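Glutamate racemase (Bacillus anthracis, PDB 2DWU) belongs to the Asp/Glu/hydantoin racemase family and is a two-subunit alpha/beta protein with D-glutamic acid bound in the model. Local coordinates at residues L20-E25 against A72-C77; P95-I100 against A216-T221. All blocks are in the same frame, centred on the assembly; numbering follows the deposited sequence. Where two conformers were deposited one is given.

How the contacts relate
Contact 1 (20-25 against 72-77) and contact 2 (95-100 against 216-221) pack helices on neighbouring parallel strands of the six-stranded sheet, and their centres lie 9 Å apart. The strands are joined by probable backbone hydrogen bonds, Ile97 N to Leu73 O at 2.8 Å and Val75 N to Ile97 O at 2.9 Å. Side chains bridge them too: Val99 of contact 2 meets Val22 of contact 1, and Leu219 meets Val74. Contact 1 contains Cys77 of the D-glutamic acid pocket, and no other protein chain touches it. The Ile97 side chain of contact 2 is about 14 Å from that ligand, and the second subunit reaches its helix at Ile217, Glu218, Ser220 and Thr221.

Contact 1 of 2, residues L20-E25 against A72-C77; sequences LTVASE and ALVVAC. With DGL (D-glutamic acid), chain H.
Val22 points from the helix 20-29 toward the strand 70-75 and the turn after it, meeting Val74 and Ala76. Its first torsion, 179°, sets CG1 anti to the backbone N, and both methyls border the methyl of Ala76. CG1 alone adds Val74, reaching Val74 CG1 tip to tip at 4.0 Å, while CG2 adds the backbone, lying 3.7 Å from Ala76 O. The root of the fork is engaged as well, with Val22 CB 3.8 Å from Ala76 CB, so the alanine methyl faces the whole branched end of the valine. Such a small side chain admits the helix closely: the CA atoms of Val22 and Ala76 are 6.0 Å apart.

No hydrogen bond crosses between the segments. On the helix itself, in one of the two conformers of Ser24, OG donates to Thr21 O at 2.8 Å from above the carbonyl plane (38° out of it), and Glu25 N shares that acceptor from the same face. Beyond the segments, Thr21 OG1 is within bonding reach of Gly18 O and Thr189 O and can donate to one of them at a time.

Next to Ala76, Cys77 sets its CB away from the helix 20-29. Its SG lies 3.3 Å from the N of D-glutamic acid, and the side chain caps a backbone N at the start of the helix 78-91. The chemistry therefore divides at the strand's end: methyl packing, without directional bonds, fits helix to sheet, while the adjoining residue turns a polarisable sulfur to the ligand.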
loop_
_atom_site.group_PDB
_atom_site.type_symbol
_atom_site.label_atom_id
_atom_site.label_comp_id
_atom_site.label_asym_id
_atom_site.label_seq_id
_atom_site.Cartn_x
_atom_site.Cartn_y
_atom_site.Cartn_z
ATOM N N LEU B 20 3.123 -18.533 -6.865
ATOM C CA LEU B 20 4.028 -18.630 -5.727
ATOM C C LEU B 20 4.696 -17.280 -5.468
ATOM O O LEU B 20 5.160 -17.021 -4.363
ATOM C CB LEU B 20 5.112 -19.700 -5.933
ATOM C CG LEU B 20 4.647 -21.158 -5.932
ATOM C CD1 LEU B 20 5.913 -22.054 -6.081
ATOM C CD2 LEU B 20 3.905 -21.498 -4.615
ATOM N N THR B 21 4.760 -16.409 -6.474
ATOM C CA THR B 21 5.341 -15.086 -6.217
ATOM C C THR B 21 4.441 -14.330 -5.239
ATOM O O THR B 21 4.934 -13.625 -4.332
ATOM C CB THR B 21 5.532 -14.252 -7.531
ATOM O OG1 THR B 21 4.291 -14.131 -8.234
ATOM C CG2 THR B 21 6.503 -14.954 -8.442
ATOM N N VAL B 22 3.121 -14.485 -5.404
ATOM C CA VAL B 22 2.148 -13.843 -4.537
ATOM C C VAL B 22 2.164 -14.507 -3.151
ATOM O O VAL B 22 2.167 -13.851 -2.122
ATOM C CB VAL B 22 0.735 -13.929 -5.143
ATOM C CG1 VAL B 22 -0.281 -13.271 -4.225
ATOM C CG2 VAL B 22 0.718 -13.241 -6.493
ATOM N N ALA B 23 2.182 -15.829 -3.136
ATOM C CA ALA B 23 2.226 -16.533 -1.871
ATOM C C ALA B 23 3.449 -16.131 -1.056
ATOM O O ALA B 23 3.339 -15.920 0.153
ATOM C CB ALA B 23 2.253 -18.023 -2.132
ATOM N N SER B 24 4.608 -16.012 -1.700
ATOM C CA SER B 24 5.822 -15.655 -0.977
ATOM C C SER B 24 5.690 -14.283 -0.343
ATOM O O SER B 24 6.136 -14.075 0.776
ATOM C CB SER B 24 7.059 -15.696 -1.893
ATOM O OG SER B 24 7.065 -14.635 -2.838
ATOM N N GLU B 25 5.072 -13.340 -1.049
ATOM C CA GLU B 25 4.921 -12.013 -0.473
ATOM C C GLU B 25 3.929 -11.996 0.694
ATOM O O GLU B 25 4.116 -11.252 1.648
ATOM C CB GLU B 25 4.521 -11.027 -1.570
ATOM C CG GLU B 25 5.766 -10.627 -2.385
ATOM C CD GLU B 25 6.772 -9.912 -1.502
ATOM O OE1 GLU B 25 6.420 -8.844 -0.975
ATOM O OE2 GLU B 25 7.904 -10.420 -1.287
ATOM N N ALA B 72 -10.388 -15.141 3.891
ATOM C CA ALA B 72 -10.261 -14.273 2.719
ATOM C C ALA B 72 -9.752 -15.107 1.548
ATOM O O ALA B 72 -9.174 -16.166 1.751
ATOM C CB ALA B 72 -9.269 -13.125 3.011
ATOM N N LEU B 73 -9.964 -14.611 0.326
ATOM C CA LEU B 73 -9.528 -15.289 -0.883
ATOM C C LEU B 73 -8.661 -14.330 -1.697
ATOM O O LEU B 73 -9.038 -13.177 -1.911
ATOM C CB LEU B 73 -10.749 -15.699 -1.735
ATOM C CG LEU B 73 -10.383 -16.260 -3.124
ATOM C CD1 LEU B 73 -9.559 -17.556 -2.981
ATOM C CD2 LEU B 73 -11.672 -16.507 -3.892
ATOM N N VAL B 74 -7.500 -14.812 -2.133
ATOM C CA VAL B 74 -6.619 -14.010 -3.003
ATOM C C VAL B 74 -6.575 -14.700 -4.372
ATOM O O VAL B 74 -6.277 -15.905 -4.481
ATOM C CB VAL B 74 -5.186 -13.932 -2.453
ATOM C CG1 VAL B 74 -4.260 -13.217 -3.472
ATOM C CG2 VAL B 74 -5.189 -13.159 -1.125
ATOM N N VAL B 75 -6.903 -13.931 -5.412
ATOM C CA VAL B 75 -6.841 -14.427 -6.792
ATOM C C VAL B 75 -5.459 -13.947 -7.200
ATOM O O VAL B 75 -5.242 -12.799 -7.554
ATOM C CB VAL B 75 -7.930 -13.783 -7.686
ATOM C CG1 VAL B 75 -7.813 -14.332 -9.132
ATOM C CG2 VAL B 75 -9.278 -14.138 -7.138
ATOM N N ALA B 76 -4.509 -14.856 -7.091
ATOM C CA ALA B 76 -3.122 -14.534 -7.375
ATOM C C ALA B 76 -2.791 -14.386 -8.859
ATOM O O ALA B 76 -1.782 -13.752 -9.229
ATOM C CB ALA B 76 -2.225 -15.616 -6.745
ATOM N N CYS B 77 -3.620 -14.991 -9.694
ATOM C CA CYS B 77 -3.430 -14.986 -11.148
ATOM C C CYS B 77 -4.054 -13.735 -11.766
ATOM O O CYS B 77 -5.239 -13.501 -11.583
ATOM C CB CYS B 77 -4.107 -16.238 -11.713
ATOM S SG CYS B 77 -4.030 -16.404 -13.497
HETATM N N DGL H . -0.725 -16.829 -13.708
HETATM C CA DGL H . -0.953 -16.207 -15.050
HETATM C C DGL H . -1.133 -14.736 -14.908
HETATM O O DGL H . -1.628 -14.051 -15.795
HETATM C CB DGL H . 0.244 -16.503 -15.980
HETATM C CG DGL H . 0.097 -17.959 -16.483
HETATM C CD DGL H . -1.106 -18.252 -17.281
HETATM O OE1 DGL H . -1.283 -17.842 -18.430
HETATM O OE2 DGL H . -2.021 -18.982 -16.687
HETATM O OXT DGL H . -0.747 -14.197 -13.784
#

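Contact 2 of 2, residues P95-I100 against A216-T221; sequences PVIGVI and AIELST
Ile97 projects from the strand 96-98 toward the helix 211-226, where its CD1 methyl meets CD1 of Leu219 at 4.0 Å. The two side chains cross at about a right angle, so the touch is made by terminal methyls and not along the lengths of the chains. For Ile97, a chi1 of -72° places CG1 anti to the carbonyl carbon and a chi2 of 69° turns CD1 to Leu219, while CG2 branches toward Glu218. That second approach is looser, with Ile97 CG2 4.4 Å from Glu218 CG, and it involves the aliphatic part of the glutamate. The nearest CA pair across the contact is Ile97 CA and Leu219 CA, at 6.6 Å.

The carboxylate of Glu218 has its own partner in a salt bridge between OE2 and Arg105 of the same chain. One residue earlier, Ile217 O accepts Thr221 N and Thr221 OG1 from opposite faces of its carbonyl plane, the hydroxyl at 2.9 Å. Ser220 OG is hydrogen-bonded to Arg105 of the second subunit, whose Thr221 packs on Glu218. The helix thus has the sheet on one flank and takes part in the dimer contact.

Apolar branches of a strand residue set against a helix, with the adjoining strand 70-75 running parallel, are the layering of an alpha/beta sandwich; here the helix packs on the face of the six-stranded sheet at its outermost strand within this chain, 96-98.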
loop_
_atom_site.group_PDB
_atom_site.type_symbol
_atom_site.label_atom_id
_atom_site.label_comp_id
_atom_site.label_asym_id
_atom_site.label_seq_id
_atom_site.Cartn_x
_atom_site.Cartn_y
_atom_site.Cartn_z
ATOM N N PRO B 95 -13.791 -11.424 2.117
ATOM C CA PRO B 95 -13.061 -10.475 1.266
ATOM C C PRO B 95 -12.337 -11.244 0.157
ATOM O O PRO B 95 -11.693 -12.263 0.424
ATOM C CB PRO B 95 -12.041 -9.853 2.210
ATOM C CG PRO B 95 -12.684 -9.965 3.556
ATOM C CD PRO B 95 -13.356 -11.316 3.519
ATOM N N VAL B 96 -12.421 -10.741 -1.066
ATOM C CA VAL B 96 -11.742 -11.351 -2.196
ATOM C C VAL B 96 -10.795 -10.273 -2.725
ATOM O O VAL B 96 -11.235 -9.183 -3.123
ATOM C CB VAL B 96 -12.714 -11.787 -3.335
ATOM C CG1 VAL B 96 -11.891 -12.430 -4.459
ATOM C CG2 VAL B 96 -13.735 -12.811 -2.822
ATOM N N ILE B 97 -9.502 -10.559 -2.696
ATOM C CA ILE B 97 -8.484 -9.598 -3.133
ATOM C C ILE B 97 -7.834 -10.123 -4.411
ATOM O O ILE B 97 -7.290 -11.238 -4.428
ATOM C CB ILE B 97 -7.370 -9.431 -2.052
ATOM C CG1 ILE B 97 -7.886 -8.656 -0.818
ATOM C CG2 ILE B 97 -6.221 -8.614 -2.616
ATOM C CD1 ILE B 97 -8.901 -9.386 0.046
ATOM N N GLY B 98 -7.893 -9.330 -5.473
ATOM C CA GLY B 98 -7.291 -9.701 -6.744
ATOM C C GLY B 98 -5.940 -9.012 -6.846
ATOM O O GLY B 98 -5.629 -8.091 -6.069
ATOM N N VAL B 99 -5.157 -9.416 -7.832
ATOM C CA VAL B 99 -3.811 -8.855 -7.990
ATOM C C VAL B 99 -3.734 -7.623 -8.886
ATOM O O VAL B 99 -2.689 -6.964 -8.936
ATOM C CB VAL B 99 -2.805 -9.912 -8.537
ATOM C CG1 VAL B 99 -2.431 -10.882 -7.427
ATOM C CG2 VAL B 99 -3.395 -10.707 -9.709
ATOM N N ILE B 100 -4.831 -7.302 -9.558
ATOM C CA ILE B 100 -4.842 -6.156 -10.484
ATOM C C ILE B 100 -4.983 -4.793 -9.798
ATOM O O ILE B 100 -4.130 -3.925 -9.998
ATOM C CB ILE B 100 -5.951 -6.352 -11.551
ATOM C CG1 ILE B 100 -5.600 -7.581 -12.400
ATOM C CG2 ILE B 100 -6.132 -5.068 -12.426
ATOM C CD1 ILE B 100 -6.610 -7.906 -13.476
ATOM N N ALA B 216 0.075 -8.249 -1.358
ATOM C CA ALA B 216 0.202 -8.627 0.038
ATOM C C ALA B 216 -0.077 -7.443 0.969
ATOM O O ALA B 216 -0.746 -7.592 2.000
ATOM C CB ALA B 216 1.621 -9.228 0.321
ATOM N N ILE B 217 0.389 -6.244 0.611
ATOM C CA ILE B 217 0.121 -5.123 1.486
ATOM C C ILE B 217 -1.368 -4.744 1.406
ATOM O O ILE B 217 -1.951 -4.331 2.396
ATOM C CB ILE B 217 1.085 -3.929 1.218
ATOM C CG1 ILE B 217 0.906 -2.890 2.323
ATOM C CG2 ILE B 217 0.892 -3.356 -0.188
ATOM C CD1 ILE B 217 2.050 -1.895 2.389
ATOM N N GLU B 218 -2.005 -4.936 0.245
ATOM C CA GLU B 218 -3.431 -4.652 0.129
ATOM C C GLU B 218 -4.217 -5.608 1.036
ATOM O O GLU B 218 -5.127 -5.206 1.753
ATOM C CB GLU B 218 -3.897 -4.810 -1.327
ATOM C CG GLU B 218 -5.372 -4.461 -1.518
ATOM C CD GLU B 218 -5.646 -3.288 -2.477
ATOM O OE1 GLU B 218 -4.769 -2.430 -2.750
ATOM O OE2 GLU B 218 -6.801 -3.230 -2.947
ATOM N N LEU B 219 -3.858 -6.888 1.003
ATOM C CA LEU B 219 -4.505 -7.872 1.876
ATOM C C LEU B 219 -4.293 -7.479 3.353
ATOM O O LEU B 219 -5.238 -7.508 4.157
ATOM C CB LEU B 219 -3.900 -9.266 1.622
ATOM C CG LEU B 219 -4.399 -10.385 2.542
ATOM C CD1 LEU B 219 -5.904 -10.605 2.349
ATOM C CD2 LEU B 219 -3.614 -11.650 2.248
ATOM N N SER B 220 -3.056 -7.115 3.705
ATOM C CA SER B 220 -2.749 -6.707 5.078
ATOM C C SER B 220 -3.677 -5.548 5.527
ATOM O O SER B 220 -4.269 -5.576 6.615
ATOM C CB SER B 220 -1.251 -6.313 5.178
ATOM O OG SER B 220 -0.933 -5.862 6.496
ATOM N N THR B 221 -3.823 -4.550 4.663
ATOM C CA THR B 221 -4.637 -3.395 4.941
ATOM C C THR B 221 -6.090 -3.797 5.217
ATOM O O THR B 221 -6.707 -3.343 6.188
ATOM C CB THR B 221 -4.609 -2.427 3.725
ATOM O OG1 THR B 221 -3.263 -2.014 3.458
ATOM C CG2 THR B 221 -5.487 -1.207 4.011
#